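Local atomic coordinates of deoxycytidylate deaminase (Cyanophage S-TIM5, PDB entry 4P9E), a protein that probably deaminates dCMP to dUMP with the help of a bound zinc ion. Residues Thr15-Ser20 and Phe92-Pro97; Met28-Ile33 and Gly44-Pro49. One frame throughout, in Å; residues are numbered along the deposited sequence.

Interaction 1: residues Thr15-Ser20 and Phe92-Pro97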
ATOM      1  N   THR A  15      25.397   7.458  -3.945  1.00 36.25           N
ATOM      2  CA  THR A  15      24.144   8.137  -4.204  1.00 33.70           C
ATOM      3  C   THR A  15      23.820   8.996  -3.004  1.00 32.80           C
ATOM      4  O   THR A  15      23.478  10.169  -3.135  1.00 29.48           O
ATOM      5  CB  THR A  15      23.010   7.131  -4.459  1.00 36.25           C
ATOM      6  OG1 THR A  15      23.314   6.356  -5.625  1.00 32.20           O
ATOM      7  CG2 THR A  15      21.667   7.851  -4.666  1.00 32.50           C
ATOM      8  N   ALA A  16      23.940   8.407  -1.827  1.00 35.79           N
ATOM      9  CA  ALA A  16      23.837   9.178  -0.605  1.00 36.96           C
ATOM     10  C   ALA A  16      24.790  10.389  -0.664  1.00 40.79           C
ATOM     11  O   ALA A  16      24.431  11.481  -0.239  1.00 41.48           O
ATOM     12  CB  ALA A  16      24.137   8.306   0.587  1.00 33.66           C
ATOM     13  N   GLU A  17      25.990  10.194  -1.210  1.00 41.97           N
ATOM     14  CA  GLU A  17      26.937  11.288  -1.400  1.00 41.99           C
ATOM     15  C   GLU A  17      26.467  12.333  -2.400  1.00 45.31           C
ATOM     16  O   GLU A  17      26.664  13.528  -2.183  1.00 46.13           O
ATOM     17  CB  GLU A  17      28.292  10.763  -1.842  1.00 42.46           C
ATOM     18  CG  GLU A  17      29.142  10.257  -0.712  1.00 49.21           C
ATOM     19  CD  GLU A  17      30.387   9.548  -1.208  1.00 54.17           C
ATOM     20  OE1 GLU A  17      30.918   8.713  -0.455  1.00 48.06           O
ATOM     21  OE2 GLU A  17      30.842   9.821  -2.345  1.00 57.63           O
ATOM     22  N   LEU A  18      25.878  11.887  -3.504  1.00 42.39           N
ATOM     23  CA  LEU A  18      25.263  12.792  -4.476  1.00 40.73           C
ATOM     24  C   LEU A  18      24.263  13.702  -3.793  1.00 44.16           C
ATOM     25  O   LEU A  18      24.167  14.893  -4.096  1.00 48.58           O
ATOM     26  CB  LEU A  18      24.506  11.994  -5.525  1.00 39.42           C
ATOM     27  CG  LEU A  18      24.954  12.108  -6.967  1.00 48.50           C
ATOM     28  CD1 LEU A  18      26.463  12.003  -7.054  1.00 52.46           C
ATOM     29  CD2 LEU A  18      24.308  10.995  -7.753  1.00 48.36           C
ATOM     30  N   PHE A  19      23.505  13.142  -2.864  1.00 43.27           N
ATOM     31  CA  PHE A  19      22.473  13.926  -2.209  1.00 46.54           C
ATOM     32  C   PHE A  19      22.950  14.752  -1.037  1.00 47.46           C
ATOM     33  O   PHE A  19      22.325  15.742  -0.706  1.00 52.00           O
ATOM     34  CB  PHE A  19      21.271  13.063  -1.846  1.00 43.84           C
ATOM     35  CG  PHE A  19      20.428  12.726  -3.032  1.00 46.21           C
ATOM     36  CD1 PHE A  19      19.570  13.672  -3.575  1.00 52.95           C
ATOM     37  CD2 PHE A  19      20.523  11.488  -3.640  1.00 42.78           C
ATOM     38  CE1 PHE A  19      18.800  13.376  -4.690  1.00 52.30           C
ATOM     39  CE2 PHE A  19      19.761  11.186  -4.755  1.00 47.27           C
ATOM     40  CZ  PHE A  19      18.898  12.128  -5.285  1.00 47.78           C
ATOM     41  N   SER A  20      24.063  14.372  -0.421  1.00 41.62           N
ATOM     42  CA  SER A  20      24.623  15.205   0.638  1.00 42.11           C
ATOM     43  C   SER A  20      24.982  16.577   0.082  1.00 45.51           C
ATOM     44  O   SER A  20      24.880  17.579   0.782  1.00 51.25           O
ATOM     45  CB  SER A  20      25.849  14.558   1.294  1.00 37.64           C
ATOM     46  OG  SER A  20      26.917  14.411   0.380  1.00 39.48           O
ATOM     47  N   PHE A  92      21.743   3.634   3.933  1.00 31.64           N
ATOM     48  CA  PHE A  92      23.080   4.111   3.572  1.00 32.00           C
ATOM     49  C   PHE A  92      23.178   5.590   3.878  1.00 32.96           C
ATOM     50  O   PHE A  92      22.489   6.404   3.285  1.00 31.16           O
ATOM     51  CB  PHE A  92      23.399   3.902   2.101  1.00 30.62           C
ATOM     52  CG  PHE A  92      23.556   2.477   1.721  1.00 36.26           C
ATOM     53  CD1 PHE A  92      24.812   1.935   1.534  1.00 37.71           C
ATOM     54  CD2 PHE A  92      22.450   1.662   1.557  1.00 32.15           C
ATOM     55  CE1 PHE A  92      24.950   0.611   1.185  1.00 36.78           C
ATOM     56  CE2 PHE A  92      22.599   0.343   1.213  1.00 32.21           C
ATOM     57  CZ  PHE A  92      23.842  -0.179   1.029  1.00 33.08           C
ATOM     58  N   CYS A  93      24.045   5.947   4.807  1.00 36.86           N
ATOM     59  CA  CYS A  93      24.233   7.341   5.107  1.00 36.51           C
ATOM     60  C   CYS A  93      25.707   7.752   4.891  1.00 38.59           C
ATOM     61  O   CYS A  93      26.611   6.932   5.030  1.00 42.01           O
ATOM     62  CB  CYS A  93      23.744   7.618   6.534  1.00 39.48           C
ATOM     63  SG  CYS A  93      23.444   9.379   6.875  1.00 58.70           S
ATOM     64  N   THR A  94      25.948   9.000   4.510  1.00 25.68           N
ATOM     65  CA  THR A  94      27.319   9.502   4.455  1.00 30.16           C
ATOM     66  C   THR A  94      27.944   9.553   5.844  1.00 31.86           C
ATOM     67  O   THR A  94      29.140   9.380   5.992  1.00 32.00           O
ATOM     68  CB  THR A  94      27.419  10.909   3.825  1.00 28.05           C
ATOM     69  OG1 THR A  94      26.533  11.810   4.492  1.00 31.94           O
ATOM     70  CG2 THR A  94      27.077  10.870   2.350  1.00 29.55           C
ATOM     71  N   HIS A  95      27.129   9.782   6.862  1.00 29.29           N
ATOM     72  CA  HIS A  95      27.648   9.878   8.212  1.00 31.31           C
ATOM     73  C   HIS A  95      27.000   8.919   9.182  1.00 36.44           C
ATOM     74  O   HIS A  95      25.845   8.562   9.019  1.00 38.45           O
ATOM     75  CB  HIS A  95      27.502  11.294   8.736  1.00 36.71           C
ATOM     76  CG  HIS A  95      28.342  12.288   8.000  1.00 43.11           C
ATOM     77  ND1 HIS A  95      28.057  12.686   6.712  1.00 41.49           N
ATOM     78  CD2 HIS A  95      29.471  12.931   8.362  1.00 44.21           C
ATOM     79  CE1 HIS A  95      28.973  13.553   6.317  1.00 40.79           C
ATOM     80  NE2 HIS A  95      29.837  13.728   7.298  1.00 43.56           N
ATOM     81  N   SER A  96      27.787   8.485  10.162  1.00 41.94           N
ATOM     82  CA  SER A  96      27.292   7.839  11.366  1.00 42.43           C
ATOM     83  C   SER A  96      26.156   8.708  11.913  1.00 44.31           C
ATOM     84  O   SER A  96      26.254   9.929  11.870  1.00 51.28           O
ATOM     85  CB  SER A  96      28.454   7.694  12.368  1.00 46.48           C
ATOM     86  OG  SER A  96      28.065   7.861  13.727  1.00 58.27           O
ATOM     87  N   PRO A  97      25.044   8.094  12.361  1.00 45.27           N
ATOM     88  CA  PRO A  97      23.929   8.907  12.861  1.00 50.13           C
ATOM     89  C   PRO A  97      24.029   9.343  14.321  1.00 47.51           C
ATOM     90  O   PRO A  97      24.620   8.661  15.146  1.00 53.72           O
ATOM     91  CB  PRO A  97      22.710   7.999  12.664  1.00 40.05           C
ATOM     92  CG  PRO A  97      23.256   6.650  12.664  1.00 39.92           C
ATOM     93  CD  PRO A  97      24.612   6.726  12.044  1.00 44.14           C
TER
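Ala16 points its methyl at the chain of Phe92-Thr94, and its CB lies 3.7 Å from the carbonyl O of Phe92; with so small a side chain the last turns of helix 6-20 can lie close to that backbone. Glu17 comes next and touches with its aliphatic part: its CG meets Thr94 CG2 at 3.7 Å, while the carboxylate runs on to a salt bridge with Arg116. Ser20 brings CB to 4.0 Å from the same methyl, Thr94 CG2, and turns its hydroxyl back into the helix, where OG donates to Glu17 O at 2.7 Å. Thr94 therefore fits its methyl among Ala16, Glu17 and Ser20, with CG2 also 3.8 Å from Ala16 O. Its chi1 of 53° sets CG2 anti to the carbonyl carbon and facing the helix. Thr94 OG1 shares a hydrogen bond of 2.8 Å with His95 ND1, at the imidazole edge and in the ring plane, and is also bonded to Gly31 N. Methyl and methylene groups thus pack on each other and on the carbonyl oxygens of Phe92 and Ala16. Helix 6-20 lies here against the sheet, with Ala16 also on Ile33 of strand 31-36, while Phe92 stacks with Tyr114 of strand 112-115.

Interaction 2: residues Met28-Ile33 and Gly44-Pro49; sequences MKVGAI and GWNGTP
A chi1 of 64° in Asn46 and a small chi2 of -17° swing its carboxamide across to the backbone of Met28-Val30, where both ends of the amide are used. ND2 donates to Met28 O, nearly straight at 171°; the modelled 2.5 Å between these two atoms is doubtful at this resolution and is no measure of strength. The acceptor lies in the amide plane, yet the donor sits above the plane of the Met28 carbonyl, away from its lone pairs. OD1 accepts a weak bond from Val30 N at 3.3 Å and is also bonded to Ser23 OG, so the amide's rotation is fixed from both ends. Val30 crosses this group at about a right angle, its CG2 3.8 Å from Asn46 ND2. The backbone continues the pairing: Asn46 N gives a weak bond to Val30 O, and Trp45 CA makes a C-H contact with that same oxygen. Gly31 and Trp45 form a non-hydrogen-bonded pair, followed by the hydrogen-bonded pair of Ala32 and Gly44, with Ala32 N to Gly44 O at 2.8 Å and a weak return bond. This is the open end of the antiparallel hairpin 31-36/39-45, leading directly into nucleotide-binding residues: in other structures of this protein Trp45, Gly47 and Thr48 bind dCMP and dTTP, and Asn46 binds dTMP, whereas this chain holds no nucleotide.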
ATOM      1  N   MET A  28      27.961  20.738   8.071  1.00 79.03           N
ATOM      2  CA  MET A  28      28.030  19.359   7.622  1.00 66.49           C
ATOM      3  C   MET A  28      27.002  19.105   6.548  1.00 61.60           C
ATOM      4  O   MET A  28      25.841  19.453   6.721  1.00 61.74           O
ATOM      5  CB  MET A  28      27.735  18.442   8.790  1.00 57.17           C
ATOM      6  CG  MET A  28      28.475  17.148   8.758  1.00 52.71           C
ATOM      7  SD  MET A  28      28.206  16.363  10.342  1.00 69.29           S
ATOM      8  CE  MET A  28      29.806  15.589  10.618  1.00 88.69           C
ATOM      9  N   LYS A  29      27.436  18.513   5.440  1.00 52.89           N
ATOM     10  CA  LYS A  29      26.519  17.997   4.427  1.00 50.43           C
ATOM     11  C   LYS A  29      26.357  16.465   4.534  1.00 43.72           C
ATOM     12  O   LYS A  29      27.323  15.713   4.435  1.00 46.10           O
ATOM     13  CB  LYS A  29      26.979  18.398   3.029  1.00 48.59           C
ATOM     14  CG  LYS A  29      27.135  19.886   2.841  1.00 55.44           C
ATOM     15  CD  LYS A  29      27.019  20.274   1.367  1.00 54.27           C
ATOM     16  CE  LYS A  29      27.427  21.726   1.144  1.00 67.84           C
ATOM     17  NZ  LYS A  29      26.822  22.635   2.169  1.00 72.83           N
ATOM     18  N   VAL A  30      25.124  16.018   4.752  1.00 49.29           N
ATOM     19  CA  VAL A  30      24.821  14.602   4.956  1.00 42.92           C
ATOM     20  C   VAL A  30      23.777  14.119   3.953  1.00 41.59           C
ATOM     21  O   VAL A  30      22.826  14.840   3.622  1.00 39.34           O
ATOM     22  CB  VAL A  30      24.272  14.360   6.380  1.00 41.68           C
ATOM     23  CG1 VAL A  30      24.246  12.872   6.715  1.00 37.98           C
ATOM     24  CG2 VAL A  30      25.104  15.121   7.400  1.00 42.23           C
ATOM     25  N   GLY A  31      23.955  12.903   3.463  1.00 37.47           N
ATOM     26  CA  GLY A  31      22.963  12.298   2.602  1.00 33.18           C
ATOM     27  C   GLY A  31      22.566  10.959   3.167  1.00 34.85           C
ATOM     28  O   GLY A  31      23.367  10.300   3.809  1.00 37.40           O
ATOM     29  N   ALA A  32      21.321  10.560   2.947  1.00 38.29           N
ATOM     30  CA  ALA A  32      20.877   9.216   3.325  1.00 37.46           C
ATOM     31  C   ALA A  32      20.026   8.593   2.216  1.00 37.70           C
ATOM     32  O   ALA A  32      19.416   9.296   1.424  1.00 34.31           O
ATOM     33  CB  ALA A  32      20.123   9.230   4.664  1.00 31.92           C
ATOM     34  N   ILE A  33      20.018   7.265   2.173  1.00 41.73           N
ATOM     35  CA  ILE A  33      19.328   6.471   1.159  1.00 38.67           C
ATOM     36  C   ILE A  33      18.729   5.252   1.849  1.00 40.25           C
ATOM     37  O   ILE A  33      19.436   4.545   2.554  1.00 38.47           O
ATOM     38  CB  ILE A  33      20.324   5.986   0.088  1.00 40.07           C
ATOM     39  CG1 ILE A  33      20.636   7.111  -0.878  1.00 44.72           C
ATOM     40  CG2 ILE A  33      19.767   4.859  -0.714  1.00 40.02           C
ATOM     41  CD1 ILE A  33      19.462   7.502  -1.713  1.00 42.80           C
ATOM     42  N   GLY A  44      17.359  11.539   1.291  1.00 29.01           N
ATOM     43  CA  GLY A  44      17.246  12.603   2.253  1.00 30.41           C
ATOM     44  C   GLY A  44      18.576  13.280   2.464  1.00 34.84           C
ATOM     45  O   GLY A  44      19.641  12.695   2.296  1.00 30.61           O
ATOM     46  N   TRP A  45      18.503  14.544   2.828  1.00 34.39           N
ATOM     47  CA  TRP A  45      19.699  15.272   3.130  1.00 33.63           C
ATOM     48  C   TRP A  45      19.420  16.246   4.253  1.00 40.17           C
ATOM     49  O   TRP A  45      18.294  16.377   4.729  1.00 40.06           O
ATOM     50  CB  TRP A  45      20.243  15.972   1.883  1.00 36.12           C
ATOM     51  CG  TRP A  45      19.290  16.952   1.250  1.00 44.64           C
ATOM     52  CD1 TRP A  45      19.088  18.251   1.619  1.00 39.49           C
ATOM     53  CD2 TRP A  45      18.412  16.715   0.135  1.00 41.91           C
ATOM     54  NE1 TRP A  45      18.152  18.831   0.816  1.00 37.42           N
ATOM     55  CE2 TRP A  45      17.717  17.921  -0.101  1.00 40.45           C
ATOM     56  CE3 TRP A  45      18.146  15.605  -0.676  1.00 36.05           C
ATOM     57  CZ2 TRP A  45      16.766  18.048  -1.121  1.00 37.88           C
ATOM     58  CZ3 TRP A  45      17.202  15.732  -1.694  1.00 38.97           C
ATOM     59  CH2 TRP A  45      16.526  16.945  -1.908  1.00 42.24           C
ATOM     60  N   ASN A  46      20.444  16.895   4.774  1.00 47.90           N
ATOM     61  CA  ASN A  46      20.196  17.733   5.935  1.00 43.87           C
ATOM     62  C   ASN A  46      19.822  19.162   5.566  1.00 50.29           C
ATOM     63  O   ASN A  46      20.358  19.734   4.629  1.00 54.49           O
ATOM     64  CB  ASN A  46      21.348  17.669   6.943  1.00 46.43           C
ATOM     65  CG  ASN A  46      22.627  18.223   6.397  1.00 53.61           C
ATOM     66  OD1 ASN A  46      22.786  18.373   5.192  1.00 63.73           O
ATOM     67  ND2 ASN A  46      23.552  18.540   7.282  1.00 59.24           N
ATOM     68  N   GLY A  47      18.873  19.727   6.298  1.00 38.96           N
ATOM     69  CA  GLY A  47      18.429  21.072   6.023  1.00 39.13           C
ATOM     70  C   GLY A  47      17.097  21.436   6.629  1.00 44.97           C
ATOM     71  O   GLY A  47      16.512  20.688   7.399  1.00 48.55           O
ATOM     72  N   THR A  48      16.624  22.615   6.261  1.00 49.69           N
ATOM     73  CA  THR A  48      15.373  23.174   6.768  1.00 52.87           C
ATOM     74  C   THR A  48      14.162  22.615   6.026  1.00 55.93           C
ATOM     75  O   THR A  48      14.262  22.226   4.855  1.00 55.31           O
ATOM     76  CB  THR A  48      15.350  24.716   6.630  1.00 59.72           C
ATOM     77  OG1 THR A  48      15.266  25.085   5.244  1.00 57.07           O
ATOM     78  CG2 THR A  48      16.588  25.319   7.255  1.00 68.92           C
ATOM     79  N   PRO A  49      13.029  22.610   6.714  1.00 57.80           N
ATOM     80  CA  PRO A  49      11.791  22.034   6.199  1.00 58.62           C
ATOM     81  C   PRO A  49      11.287  22.815   5.008  1.00 58.94           C
ATOM     82  O   PRO A  49      11.562  24.002   4.895  1.00 67.00           O
ATOM     83  CB  PRO A  49      10.832  22.194   7.373  1.00 51.62           C
ATOM     84  CG  PRO A  49      11.699  22.126   8.555  1.00 44.90           C
ATOM     85  CD  PRO A  49      12.982  22.790   8.173  1.00 50.66           C
TER

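Both interactions converge on strand 31-36, the sheet neighbour of strand 90-93, and their centres lie about 8 Å apart. Two probable backbone hydrogen bonds join them, Phe92 N to Ile33 O at 2.8 Å and Thr94 N to Gly31 O at 3.0 Å. Interaction 1 is buried: methyl and methylene groups set the helix on Phe92-Thr94 and on backbone oxygens. Interaction 2 is only partly buried; backbone bonds pair its strands at Ala32 and Gly44, and the Asn46 side chain carries the pairing into the loop residues beyond them. The side chain of Val30 touches Thr94 of interaction 1 and is about 8 Å from the zinc ion. Along the chain, interaction 2 is nested within the loop that interaction 1 closes.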